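Local coordinates for protein archeaosine synthase QueF-Like (Pyrobaculum calidifontis, PDB 5K0P) that converts the nitrile of preQ0-modified tRNA to a formamidine using free ammonium, the final step of archaeosine biosynthesis in archaea, at residues Arg16-Cys21 and Lys25-Phe30; Asp53-Arg58 and Glu63-Asp68; Asp68-Val73 and Val97-Gly102. All coordinates share one frame; numbering follows the deposited sequence.

Interaction 1 (Arg16-Cys21 and Lys25-Phe30); sequences RGESVC and KTVDSF
The phenyl ring of F30 lies over the G17 backbone, with G17 CA 3.9 Å from the F30 ring centroid in a CH-pi contact. With no side chain, G17 lets the ring lie directly on its backbone. CG of F30 stands between its own backbone N and carbonyl carbon (chi1 61°), which carries the ring back across the neighbouring strand. The pair is stitched by two backbone bonds, G17 N to F30 O and F30 N to G17 O, each 2.9 Å. S19 and D28 repeat the pattern, and C21 N to T26 O (2.8 Å) continues it, then a weak K25 N to C21 O. On the ring's face of the sheet, one water links S19 OG to D28 OD2, and D28 OD2 comes within 3.9 Å of C21 CB. H62 bonds S19 OG and meets the F30 ring edge-to-face; an alanine in place of F30 would probably uncover G17 and deprive H62 of its aromatic neighbour. On the other face, E18 leans on V27 and forms a salt bridge with K49 of a neighbouring subunit. The hairpin thus sets C21, the thioimide-forming nucleophile, here linked covalently to thiocyanate, beside D28, the probable proton donor and acceptor.

Interaction 2 (Asp53-Arg58 and Glu63-Asp68); sequences DSYRGR and EELAVD
Y55 turns one face of its ring to L65, and the hydroxyl at its edge reaches D68 on the next turn of the same helix. L65 CG sits almost on the ring normal, 3.7 Å from the Y55 centroid and 2° off it, though the side chain runs obliquely, while L65 CD1 bends toward the CB end and touches Y55 CG at 3.6 Å. S54 OG, itself bonded to the carbonyl of M51, lies over the centre of the opposite face, so the aromatic is sandwiched between its own loop and the helix. At the rim, Y55 OH donates a 2.7 Å hydrogen bond to D68 OD2. The carboxylate stands nearly upright against the ring, their planes 81° apart, and OD2 lies in the ring plane; the hydroxyl approaches it on the anti side, somewhat out of the carboxylate plane. D68 holds CG anti to its backbone N (chi1 -169°), which directs the acid out from the helix toward the loop. R58 adds a long salt bridge to the same oxygen, R58 NH1 to D68 OD2 at 3.7 Å, reached by a fully extended chain; its charge would be expected to reinforce the negative state of D68. Two overlapping turns, type I from D53 to R56 and type II from Y55 to R58, carry Y55 and R58 to one side of the loop, and R58 N closes the second on Y55 O at 2.8 Å. The ring also packs on L69, K72 and I60, while L65 continues inward onto V86 of the sheet. The contact fastens the connection between the two helices inserted after the second strand of the tunnel-fold subunit to the second, whose H62 and E63 bind substrate at the interface between adjacent subunits.

Interaction 3 (Asp68-Val73 and Val97-Gly102); sequences DLLEKV and VVAESG
L70 carries most of this contact, placing its two methyl groups against the small side chains of A99 and S101 and the backbone around E100. CD1 does the closest touching, 3.6 Å from both A99 O and E100 C, so the leucine meets the strand backbone, at the peptide groups on both sides of E100, as much as any side chain. CG of L70 is anti to the backbone N (chi1 -175°), which projects the branch from the helix straight at the strand. Its second torsion, 124°, departs from a staggered value, and this twist accompanies the spreading of the methyls along the strand. A99 CB points at the helix and approaches L70 CD1 at 4.0 Å; S101, two residues on and on the same face, brings its CB to 4.1 Å from L70 CD2. The two small residues therefore flank the leucine tip, while E100 between them directs its side chain to the other face, near K83. The two segments meet by van der Waals packing alone, and S101 OG is hydrogen-bonded to K74 NZ, one turn along the helix from L70. L70 also packs on V84 of the adjoining strand and A99 on V67, so the leucine is one member of a row that binds helix 62-77 to the sheet. The helix segment runs roughly along the strand, with 31° between their directions and 8.6 Å between their axes. Strand 93-102 is an outer strand within the chain, but V98 pairs with a strand of a neighbouring subunit, so the sheet continues across the interface. Helices layered on an antiparallel sheet that passes from subunit to subunit are the mark of the tunnel fold, here assembled into pentamers that face each other in a decamer.

From the N terminus, interaction 1 comes first and closes the short hairpin between strands 10-20 and 27-37. Interaction 2 then closes the connection from helix 45-53 to helix 62-77, and interaction 3 spans the longest stretch, from that helix past strand 81-90 to the last strand. The three follow in series along the chain, with D68 ending one helix segment and starting the next. Interactions 1 and 2 touch where V20 meets R58 and G57 and where F30 packs on L65; interactions 2 and 3 meet between Y55 and L69. Interactions 1 and 3 do not touch, but both involve the same four-stranded sheet, their centres about 18 Å apart.

Interaction 1 (Arg16-Cys21 and Lys25-Phe30)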
loop_
_atom_site.group_PDB
_atom_site.type_symbol
_atom_site.label_atom_id
_atom_site.label_comp_id
_atom_site.label_asym_id
_atom_site.label_seq_id
_atom_site.Cartn_x
_atom_site.Cartn_y
_atom_site.Cartn_z
ATOM N N ARG A 16 15.630 -7.618 -12.532
ATOM C CA ARG A 16 16.698 -6.818 -11.923
ATOM C C ARG A 16 17.990 -7.125 -12.660
ATOM O O ARG A 16 18.184 -8.197 -13.182
ATOM C CB ARG A 16 16.864 -7.104 -10.410
ATOM C CG ARG A 16 15.609 -6.783 -9.528
ATOM C CD ARG A 16 15.509 -5.328 -8.993
ATOM N NE ARG A 16 16.636 -5.129 -8.060
ATOM C CZ ARG A 16 16.629 -5.447 -6.764
ATOM N NH1 ARG A 16 15.526 -5.912 -6.192
ATOM N NH2 ARG A 16 17.725 -5.278 -6.015
ATOM N N GLY A 17 18.899 -6.198 -12.657
ATOM C CA GLY A 17 20.216 -6.426 -13.233
ATOM C C GLY A 17 21.259 -5.558 -12.543
ATOM O O GLY A 17 20.941 -4.851 -11.579
ATOM N N GLU A 18 22.494 -5.620 -13.053
ATOM C CA GLU A 18 23.523 -4.771 -12.567
ATOM C C GLU A 18 24.592 -4.507 -13.623
ATOM O O GLU A 18 24.768 -5.306 -14.549
ATOM C CB GLU A 18 24.125 -5.277 -11.226
ATOM C CG GLU A 18 24.985 -6.453 -11.340
ATOM C CD GLU A 18 25.647 -6.869 -10.021
ATOM O OE1 GLU A 18 26.899 -7.127 -10.047
ATOM O OE2 GLU A 18 24.914 -7.000 -9.006
ATOM N N SER A 19 25.249 -3.370 -13.494
ATOM C CA SER A 19 26.376 -3.024 -14.349
ATOM C C SER A 19 27.420 -2.422 -13.416
ATOM O O SER A 19 27.275 -2.483 -12.180
ATOM C CB SER A 19 25.918 -2.051 -15.410
ATOM O OG SER A 19 25.316 -0.870 -14.875
ATOM N N VAL A 20 28.462 -1.827 -13.970
ATOM C CA VAL A 20 29.453 -1.108 -13.207
ATOM C C VAL A 20 29.432 0.387 -13.648
ATOM O O VAL A 20 29.480 0.715 -14.839
ATOM C CB VAL A 20 30.862 -1.764 -13.352
ATOM C CG1 VAL A 20 31.862 -0.971 -12.514
ATOM C CG2 VAL A 20 30.839 -3.240 -12.976
ATOM N N CYS A 21 29.290 1.283 -12.670
ATOM C CA CYS A 21 29.226 2.707 -12.927
ATOM C C CYS A 21 30.640 3.183 -13.373
ATOM O O CYS A 21 31.615 2.977 -12.614
ATOM C CB CYS A 21 28.797 3.448 -11.663
ATOM S SG CYS A 21 28.958 5.236 -11.759
ATOM N N LYS A 25 33.425 3.260 -10.594
ATOM C CA LYS A 25 33.871 1.865 -10.671
ATOM C C LYS A 25 33.188 0.899 -9.646
ATOM O O LYS A 25 33.726 -0.143 -9.267
ATOM C CB LYS A 25 35.419 1.782 -10.657
ATOM C CG LYS A 25 36.074 2.461 -11.845
ATOM C CD LYS A 25 37.548 2.036 -12.000
ATOM C CE LYS A 25 38.126 2.390 -13.385
ATOM N NZ LYS A 25 37.915 1.390 -14.530
ATOM N N THR A 26 31.960 1.204 -9.285
ATOM C CA THR A 26 31.172 0.376 -8.364
ATOM C C THR A 26 29.871 -0.145 -9.027
ATOM O O THR A 26 29.430 0.323 -10.093
ATOM C CB THR A 26 30.826 1.132 -7.083
ATOM O OG1 THR A 26 30.000 2.240 -7.427
ATOM C CG2 THR A 26 32.126 1.591 -6.366
ATOM N N VAL A 27 29.278 -1.127 -8.367
ATOM C CA VAL A 27 28.136 -1.789 -8.884
ATOM C C VAL A 27 26.982 -0.809 -8.927
ATOM O O VAL A 27 26.776 -0.052 -7.985
ATOM C CB VAL A 27 27.754 -2.999 -8.015
ATOM C CG1 VAL A 27 26.383 -3.542 -8.451
ATOM C CG2 VAL A 27 28.819 -4.057 -8.179
ATOM N N ASP A 28 26.258 -0.871 -10.033
ATOM C CA ASP A 28 25.195 0.035 -10.355
ATOM C C ASP A 28 24.018 -0.906 -10.602
ATOM O O ASP A 28 23.845 -1.449 -11.699
ATOM C CB ASP A 28 25.615 0.809 -11.613
ATOM C CG ASP A 28 24.883 2.145 -11.781
ATOM O OD1 ASP A 28 24.031 2.455 -10.944
ATOM O OD2 ASP A 28 25.141 2.867 -12.781
ATOM N N SER A 29 23.223 -1.083 -9.567
ATOM C CA SER A 29 22.088 -1.978 -9.590
ATOM C C SER A 29 20.862 -1.337 -10.305
ATOM O O SER A 29 20.743 -0.166 -10.331
ATOM C CB SER A 29 21.855 -2.399 -8.140
ATOM O OG SER A 29 20.671 -3.161 -8.027
ATOM N N PHE A 30 20.063 -2.092 -11.036
ATOM C CA PHE A 30 18.922 -1.590 -11.745
ATOM C C PHE A 30 17.749 -2.528 -11.821
ATOM O O PHE A 30 17.885 -3.733 -11.641
ATOM C CB PHE A 30 19.271 -1.070 -13.172
ATOM C CG PHE A 30 19.840 -2.080 -14.122
ATOM C CD1 PHE A 30 19.046 -2.839 -14.871
ATOM C CD2 PHE A 30 21.214 -2.241 -14.236
ATOM C CE1 PHE A 30 19.558 -3.760 -15.773
ATOM C CE2 PHE A 30 21.772 -3.155 -15.079
ATOM C CZ PHE A 30 20.942 -3.937 -15.896
HETATM O O HOH W 1 20.149 -5.550 -8.999
HETATM O O HOH W 2 26.498 1.277 -14.693
#

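Interaction 2 (Asp53-Arg58 and Glu63-Asp68)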
loop_
_atom_site.group_PDB
_atom_site.type_symbol
_atom_site.label_atom_id
_atom_site.label_comp_id
_atom_site.label_asym_id
_atom_site.label_seq_id
_atom_site.Cartn_x
_atom_site.Cartn_y
_atom_site.Cartn_z
ATOM N N ASP A 53 21.827 -10.078 -17.949
ATOM C CA ASP A 53 23.008 -10.463 -17.187
ATOM C C ASP A 53 24.304 -10.147 -17.913
ATOM O O ASP A 53 25.321 -10.126 -17.286
ATOM C CB ASP A 53 22.989 -11.950 -16.818
ATOM C CG ASP A 53 21.934 -12.266 -15.774
ATOM O OD1 ASP A 53 21.477 -11.340 -15.114
ATOM O OD2 ASP A 53 21.492 -13.404 -15.623
ATOM N N SER A 54 24.265 -9.922 -19.222
ATOM C CA SER A 54 25.511 -9.639 -19.922
ATOM C C SER A 54 26.225 -8.435 -19.394
ATOM O O SER A 54 27.421 -8.309 -19.619
ATOM C CB SER A 54 25.306 -9.482 -21.438
ATOM O OG SER A 54 24.535 -8.326 -21.749
ATOM N N TYR A 55 25.506 -7.521 -18.751
ATOM C CA TYR A 55 26.071 -6.236 -18.286
ATOM C C TYR A 55 26.803 -6.345 -16.920
ATOM O O TYR A 55 27.464 -5.400 -16.476
ATOM C CB TYR A 55 24.967 -5.140 -18.231
ATOM C CG TYR A 55 24.319 -4.876 -19.560
ATOM C CD1 TYR A 55 24.971 -4.181 -20.530
ATOM C CD2 TYR A 55 23.009 -5.325 -19.838
ATOM C CE1 TYR A 55 24.379 -4.003 -21.796
ATOM C CE2 TYR A 55 22.444 -5.190 -21.073
ATOM C CZ TYR A 55 23.096 -4.499 -22.059
ATOM O OH TYR A 55 22.462 -4.324 -23.310
ATOM N N ARG A 56 26.674 -7.496 -16.262
ATOM C CA ARG A 56 27.313 -7.697 -14.968
ATOM C C ARG A 56 28.813 -7.524 -15.222
ATOM O O ARG A 56 29.346 -8.025 -16.180
ATOM C CB ARG A 56 27.083 -9.099 -14.423
ATOM C CG ARG A 56 25.658 -9.417 -13.922
ATOM C CD ARG A 56 25.479 -10.891 -13.573
ATOM N NE ARG A 56 26.047 -11.153 -12.269
ATOM C CZ ARG A 56 25.590 -10.713 -11.119
ATOM N NH1 ARG A 56 24.460 -10.030 -11.061
ATOM N NH2 ARG A 56 26.245 -11.013 -9.976
ATOM N N GLY A 57 29.441 -6.753 -14.396
ATOM C CA GLY A 57 30.846 -6.440 -14.566
ATOM C C GLY A 57 31.219 -5.490 -15.666
ATOM O O GLY A 57 32.380 -5.202 -15.760
ATOM N N ARG A 58 30.255 -4.978 -16.436
ATOM C CA ARG A 58 30.574 -4.121 -17.573
ATOM C C ARG A 58 30.342 -2.661 -17.165
ATOM O O ARG A 58 29.340 -2.288 -16.534
ATOM C CB ARG A 58 29.714 -4.526 -18.763
ATOM C CG ARG A 58 29.956 -3.686 -20.034
ATOM C CD ARG A 58 29.165 -4.184 -21.287
ATOM N NE ARG A 58 29.049 -3.126 -22.308
ATOM C CZ ARG A 58 28.347 -3.181 -23.440
ATOM N NH1 ARG A 58 27.600 -4.224 -23.739
ATOM N NH2 ARG A 58 28.363 -2.143 -24.286
ATOM N N GLU A 63 22.067 5.210 -19.287
ATOM C CA GLU A 63 21.538 5.826 -20.485
ATOM C C GLU A 63 21.931 5.044 -21.732
ATOM O O GLU A 63 21.151 5.013 -22.679
ATOM C CB GLU A 63 21.954 7.324 -20.605
ATOM C CG GLU A 63 23.444 7.529 -20.873
ATOM C CD GLU A 63 24.017 8.936 -20.553
ATOM O OE1 GLU A 63 24.588 9.598 -21.495
ATOM O OE2 GLU A 63 23.978 9.372 -19.377
ATOM N N GLU A 64 23.127 4.422 -21.732
ATOM C CA GLU A 64 23.647 3.626 -22.858
ATOM C C GLU A 64 23.118 2.233 -22.797
ATOM O O GLU A 64 22.813 1.622 -23.813
ATOM C CB GLU A 64 25.188 3.559 -22.850
ATOM C CG GLU A 64 25.805 4.875 -23.156
ATOM C CD GLU A 64 27.271 4.989 -22.674
ATOM O OE1 GLU A 64 27.880 4.111 -21.960
ATOM O OE2 GLU A 64 27.817 6.026 -22.991
ATOM N N LEU A 65 23.105 1.701 -21.591
ATOM C CA LEU A 65 22.527 0.387 -21.366
ATOM C C LEU A 65 21.116 0.290 -21.909
ATOM O O LEU A 65 20.844 -0.671 -22.632
ATOM C CB LEU A 65 22.586 -0.005 -19.870
ATOM C CG LEU A 65 22.297 -1.505 -19.533
ATOM C CD1 LEU A 65 22.925 -1.816 -18.150
ATOM C CD2 LEU A 65 20.786 -1.835 -19.559
ATOM N N ALA A 66 20.219 1.248 -21.589
ATOM C CA ALA A 66 18.832 1.135 -22.109
ATOM C C ALA A 66 18.782 1.014 -23.631
ATOM O O ALA A 66 18.048 0.143 -24.211
ATOM C CB ALA A 66 17.953 2.348 -21.648
ATOM N N VAL A 67 19.607 1.842 -24.271
ATOM C CA VAL A 67 19.702 1.868 -25.732
ATOM C C VAL A 67 20.360 0.577 -26.284
ATOM O O VAL A 67 19.888 -0.013 -27.237
ATOM C CB VAL A 67 20.410 3.127 -26.219
ATOM C CG1 VAL A 67 20.536 3.080 -27.694
ATOM C CG2 VAL A 67 19.637 4.356 -25.786
ATOM N N ASP A 68 21.397 0.108 -25.617
ATOM C CA ASP A 68 22.077 -1.115 -26.026
ATOM C C ASP A 68 21.135 -2.329 -25.942
ATOM O O ASP A 68 21.098 -3.148 -26.848
ATOM C CB ASP A 68 23.330 -1.350 -25.181
ATOM C CG ASP A 68 24.175 -2.427 -25.732
ATOM O OD1 ASP A 68 24.684 -2.261 -26.849
ATOM O OD2 ASP A 68 24.285 -3.448 -25.087
#

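Interaction 3 (Asp68-Val73 and Val97-Gly102)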
loop_
_atom_site.group_PDB
_atom_site.type_symbol
_atom_site.label_atom_id
_atom_site.label_comp_id
_atom_site.label_asym_id
_atom_site.label_seq_id
_atom_site.Cartn_x
_atom_site.Cartn_y
_atom_site.Cartn_z
ATOM N N ASP A 68 21.397 0.108 -25.617
ATOM C CA ASP A 68 22.077 -1.115 -26.026
ATOM C C ASP A 68 21.135 -2.329 -25.942
ATOM O O ASP A 68 21.098 -3.148 -26.848
ATOM C CB ASP A 68 23.330 -1.350 -25.181
ATOM C CG ASP A 68 24.175 -2.427 -25.732
ATOM O OD1 ASP A 68 24.684 -2.261 -26.849
ATOM O OD2 ASP A 68 24.285 -3.448 -25.087
ATOM N N LEU A 69 20.377 -2.418 -24.861
ATOM C CA LEU A 69 19.460 -3.520 -24.650
ATOM C C LEU A 69 18.326 -3.437 -25.699
ATOM O O LEU A 69 17.914 -4.445 -26.204
ATOM C CB LEU A 69 18.925 -3.520 -23.184
ATOM C CG LEU A 69 17.933 -4.658 -22.789
ATOM C CD1 LEU A 69 18.553 -6.025 -23.052
ATOM C CD2 LEU A 69 17.510 -4.584 -21.308
ATOM N N LEU A 70 17.847 -2.253 -26.032
ATOM C CA LEU A 70 16.875 -2.079 -27.165
ATOM C C LEU A 70 17.351 -2.651 -28.446
ATOM O O LEU A 70 16.584 -3.372 -29.180
ATOM C CB LEU A 70 16.546 -0.612 -27.351
ATOM C CG LEU A 70 15.463 -0.379 -28.399
ATOM C CD1 LEU A 70 14.289 0.398 -27.869
ATOM C CD2 LEU A 70 16.048 0.383 -29.547
ATOM N N GLU A 71 18.644 -2.364 -28.706
ATOM C CA GLU A 71 19.290 -2.826 -29.918
ATOM C C GLU A 71 19.437 -4.327 -29.851
ATOM O O GLU A 71 19.192 -4.951 -30.891
ATOM C CB GLU A 71 20.596 -2.103 -30.251
ATOM C CG GLU A 71 20.390 -0.694 -30.835
ATOM C CD GLU A 71 19.422 -0.627 -32.097
ATOM O OE1 GLU A 71 19.450 -1.445 -33.082
ATOM O OE2 GLU A 71 18.583 0.293 -32.111
ATOM N N LYS A 72 19.729 -4.910 -28.671
ATOM C CA LYS A 72 19.754 -6.353 -28.556
ATOM C C LYS A 72 18.440 -7.027 -28.869
ATOM O O LYS A 72 18.400 -8.074 -29.585
ATOM C CB LYS A 72 20.182 -6.786 -27.176
ATOM C CG LYS A 72 21.675 -6.738 -27.070
ATOM C CD LYS A 72 22.105 -6.556 -25.650
ATOM C CE LYS A 72 23.612 -6.458 -25.567
ATOM N NZ LYS A 72 24.042 -7.750 -25.081
ATOM N N VAL A 73 17.361 -6.442 -28.335
ATOM C CA VAL A 73 16.034 -7.016 -28.517
ATOM C C VAL A 73 15.581 -6.842 -29.972
ATOM O O VAL A 73 15.013 -7.753 -30.538
ATOM C CB VAL A 73 14.988 -6.422 -27.556
ATOM C CG1 VAL A 73 13.584 -6.998 -27.860
ATOM C CG2 VAL A 73 15.390 -6.703 -26.125
ATOM N N VAL A 97 15.450 5.810 -17.395
ATOM C CA VAL A 97 15.848 6.076 -18.725
ATOM C C VAL A 97 15.080 5.194 -19.623
ATOM O O VAL A 97 15.112 3.982 -19.465
ATOM C CB VAL A 97 17.390 5.780 -18.921
ATOM C CG1 VAL A 97 17.697 6.048 -20.362
ATOM C CG2 VAL A 97 18.239 6.690 -18.074
ATOM N N VAL A 98 14.479 5.771 -20.671
ATOM C CA VAL A 98 13.631 5.013 -21.577
ATOM C C VAL A 98 14.282 5.077 -22.981
ATOM O O VAL A 98 14.708 6.183 -23.444
ATOM C CB VAL A 98 12.190 5.625 -21.619
ATOM C CG1 VAL A 98 11.287 4.906 -22.576
ATOM C CG2 VAL A 98 11.558 5.754 -20.222
ATOM N N ALA A 99 14.269 3.946 -23.672
ATOM C CA ALA A 99 14.535 3.929 -25.101
ATOM C C ALA A 99 13.389 3.240 -25.782
ATOM O O ALA A 99 12.819 2.295 -25.250
ATOM C CB ALA A 99 15.833 3.194 -25.400
ATOM N N GLU A 100 13.048 3.727 -26.970
ATOM C CA GLU A 100 11.858 3.279 -27.694
ATOM C C GLU A 100 12.206 3.086 -29.115
ATOM O O GLU A 100 13.093 3.742 -29.652
ATOM C CB GLU A 100 10.835 4.366 -27.726
ATOM C CG GLU A 100 10.144 4.548 -26.418
ATOM C CD GLU A 100 8.874 5.353 -26.514
ATOM O OE1 GLU A 100 7.944 4.866 -27.140
ATOM O OE2 GLU A 100 8.796 6.445 -25.911
ATOM N N SER A 101 11.448 2.260 -29.777
ATOM C CA SER A 101 11.496 2.220 -31.229
ATOM C C SER A 101 10.178 1.662 -31.762
ATOM O O SER A 101 9.778 0.570 -31.328
ATOM C CB SER A 101 12.624 1.324 -31.680
ATOM O OG SER A 101 12.650 1.301 -33.082
ATOM N N GLY A 102 9.556 2.413 -32.698
ATOM C CA GLY A 102 8.364 2.016 -33.416
ATOM C C GLY A 102 7.150 2.328 -32.579
ATOM O O GLY A 102 7.098 3.337 -31.874
#